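Side-chain contact in dimethyl-sulfide monooxygenase (Hyphomicrobium sulfonivorans, PDB 6AK1), which oxidises dimethyl sulfide to methanethiol and formaldehyde, using FMN, NADH and molecular oxygen, in the first step of dimethyl sulfide degradation: residues V189-G193 with S194-P198. Numbering follows the deposited sequence.
Sequences VFTDG and SKVHP
Asp192 reaches forward with its carboxylate to Ser194 and Lys195, and its side chain is the one to follow. From CB, CG leaves anti to the backbone N (chi1 177°), beside its own carbonyl carbon, which sets the carboxylate beside Ser194. Asp192 OD1 takes two bonds from above the same face of the carboxylate: one from Ser194 N (3.1 Å), its N-H nearly straight at 166°, which makes an Asx turn, and another from Ser194 OG at 3.0 Å. Asp192 OD2 lies near the same hydroxyl without a bond to it, and rests against the aliphatic Lys195 CD at 3.5 Å. A water links the two tips, donating to Asp192 OD2 at 2.7 Å and accepting from Lys195 NZ at 2.8 Å; the ammonium makes its salt bridge with Asp179 instead. The backbone joins in, Lys195 N reaching Asp192 O at 2.9 Å to close a type I beta turn with Gly193 and Ser194 at its corners. With an alanine here instead of Asp192, Ser194 N and OG would probably lose their shared acceptor and the water one of its partners. Before and after the turn, Thr191 CG2 meets Val196 CG2 at 3.6 Å, the side chains crossing at about a right angle. The turn lies at the surface, away from the residues that probably bind FMN, where strand 189-191, paired antiparallel with strand 181-184, gives way to the loop leading to strand 201-202.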
ATOM      1  N   VAL A 189     -22.370  18.774 -27.394  1.00 24.62           N
ATOM      2  CA  VAL A 189     -20.926  18.633 -27.247  1.00 24.44           C
ATOM      3  C   VAL A 189     -20.661  17.900 -25.937  1.00 26.24           C
ATOM      4  O   VAL A 189     -20.939  18.420 -24.849  1.00 23.98           O
ATOM      5  CB  VAL A 189     -20.220  19.996 -27.292  1.00 24.30           C
ATOM      6  CG1 VAL A 189     -18.723  19.839 -27.047  1.00 25.88           C
ATOM      7  CG2 VAL A 189     -20.491  20.685 -28.648  1.00 25.05           C
ATOM      8  N   PHE A 190     -20.112  16.691 -26.028  1.00 25.72           N
ATOM      9  CA  PHE A 190     -19.704  16.016 -24.812  1.00 19.80           C
ATOM     10  C   PHE A 190     -18.325  16.493 -24.369  1.00 25.26           C
ATOM     11  O   PHE A 190     -18.138  16.876 -23.208  1.00 25.49           O
ATOM     12  CB  PHE A 190     -19.725  14.498 -24.998  1.00 23.33           C
ATOM     13  CG  PHE A 190     -19.706  13.749 -23.689  1.00 24.32           C
ATOM     14  CD1 PHE A 190     -18.512  13.509 -23.033  1.00 23.13           C
ATOM     15  CD2 PHE A 190     -20.890  13.349 -23.081  1.00 24.79           C
ATOM     16  CE1 PHE A 190     -18.496  12.840 -21.813  1.00 24.38           C
ATOM     17  CE2 PHE A 190     -20.871  12.685 -21.852  1.00 21.12           C
ATOM     18  CZ  PHE A 190     -19.684  12.443 -21.225  1.00 23.68           C
ATOM     19  N   THR A 191     -17.352  16.490 -25.284  1.00 24.82           N
ATOM     20  CA  THR A 191     -16.003  16.978 -25.018  1.00 24.03           C
ATOM     21  C   THR A 191     -15.558  17.904 -26.150  1.00 23.94           C
ATOM     22  O   THR A 191     -15.813  17.633 -27.332  1.00 21.46           O
ATOM     23  CB  THR A 191     -14.997  15.813 -24.877  1.00 21.27           C
ATOM     24  OG1 THR A 191     -15.414  14.933 -23.831  1.00 23.33           O
ATOM     25  CG2 THR A 191     -13.595  16.328 -24.559  1.00 21.31           C
ATOM     26  N   ASP A 192     -14.896  18.995 -25.788  1.00 22.32           N
ATOM     27  CA  ASP A 192     -14.309  19.900 -26.769  1.00 28.46           C
ATOM     28  C   ASP A 192     -12.907  19.398 -27.105  1.00 25.93           C
ATOM     29  O   ASP A 192     -11.978  19.543 -26.302  1.00 20.24           O
ATOM     30  CB  ASP A 192     -14.290  21.333 -26.236  1.00 31.20           C
ATOM     31  CG  ASP A 192     -13.616  22.328 -27.204  1.00 29.77           C
ATOM     32  OD1 ASP A 192     -13.223  21.949 -28.343  1.00 30.62           O
ATOM     33  OD2 ASP A 192     -13.466  23.496 -26.798  1.00 33.02           O
ATOM     34  N   GLY A 193     -12.754  18.843 -28.311  1.00 23.28           N
ATOM     35  CA  GLY A 193     -11.518  18.220 -28.753  1.00 25.25           C
ATOM     36  C   GLY A 193     -10.329  19.161 -28.892  1.00 26.55           C
ATOM     37  O   GLY A 193      -9.208  18.677 -29.083  1.00 25.30           O
ATOM     38  N   SER A 194     -10.536  20.480 -28.813  1.00 26.44           N
ATOM     39  CA  SER A 194      -9.401  21.396 -28.799  1.00 26.86           C
ATOM     40  C   SER A 194      -8.803  21.555 -27.411  1.00 29.99           C
ATOM     41  O   SER A 194      -7.768  22.216 -27.273  1.00 29.99           O
ATOM     42  CB  SER A 194      -9.793  22.776 -29.348  1.00 26.42           C
ATOM     43  OG  SER A 194     -10.604  23.495 -28.438  1.00 31.88           O
ATOM     44  N   LYS A 195      -9.419  20.966 -26.389  1.00 31.48           N
ATOM     45  CA  LYS A 195      -8.875  20.962 -25.037  1.00 29.75           C
ATOM     46  C   LYS A 195      -8.391  19.583 -24.621  1.00 26.31           C
ATOM     47  O   LYS A 195      -8.130  19.355 -23.438  1.00 25.21           O
ATOM     48  CB  LYS A 195      -9.918  21.478 -24.046  1.00 31.03           C
ATOM     49  CG  LYS A 195      -9.895  22.984 -23.835  1.00 34.56           C
ATOM     50  CD  LYS A 195     -10.416  23.726 -25.023  1.00 36.02           C
ATOM     51  CE  LYS A 195     -10.531  25.214 -24.708  1.00 46.20           C
ATOM     52  NZ  LYS A 195     -11.354  25.417 -23.487  1.00 47.60           N
ATOM     53  N   VAL A 196      -8.306  18.648 -25.563  1.00 26.77           N
ATOM     54  CA  VAL A 196      -7.738  17.324 -25.340  1.00 22.72           C
ATOM     55  C   VAL A 196      -6.424  17.256 -26.106  1.00 25.49           C
ATOM     56  O   VAL A 196      -6.358  17.666 -27.269  1.00 26.45           O
ATOM     57  CB  VAL A 196      -8.712  16.221 -25.786  1.00 20.34           C
ATOM     58  CG1 VAL A 196      -8.074  14.828 -25.651  1.00 19.21           C
ATOM     59  CG2 VAL A 196      -9.992  16.311 -24.966  1.00 19.05           C
ATOM     60  N   HIS A 197      -5.381  16.737 -25.465  1.00 22.29           N
ATOM     61  CA  HIS A 197      -4.039  16.884 -25.997  1.00 24.71           C
ATOM     62  C   HIS A 197      -3.328  15.517 -26.051  1.00 26.21           C
ATOM     63  O   HIS A 197      -3.239  14.838 -25.022  1.00 26.35           O
ATOM     64  CB  HIS A 197      -3.225  17.866 -25.135  1.00 22.36           C
ATOM     65  CG  HIS A 197      -3.864  19.218 -25.023  1.00 27.97           C
ATOM     66  ND1 HIS A 197      -3.656  20.220 -25.951  1.00 27.12           N
ATOM     67  CD2 HIS A 197      -4.727  19.724 -24.109  1.00 27.90           C
ATOM     68  CE1 HIS A 197      -4.356  21.289 -25.606  1.00 29.24           C
ATOM     69  NE2 HIS A 197      -5.011  21.017 -24.492  1.00 31.91           N
ATOM     70  N   PRO A 198      -2.832  15.119 -27.213  1.00 25.68           N
ATOM     71  CA  PRO A 198      -1.852  14.022 -27.222  1.00 24.31           C
ATOM     72  C   PRO A 198      -0.662  14.410 -26.358  1.00 26.37           C
ATOM     73  O   PRO A 198      -0.200  15.557 -26.381  1.00 25.22           O
ATOM     74  CB  PRO A 198      -1.477  13.881 -28.709  1.00 28.43           C
ATOM     75  CG  PRO A 198      -1.981  15.123 -29.389  1.00 32.21           C
ATOM     76  CD  PRO A 198      -3.104  15.671 -28.553  1.00 26.82           C
TER
HETATM   77  O   HOH W   1     -13.910  25.073 -24.647  1.00 37.41           O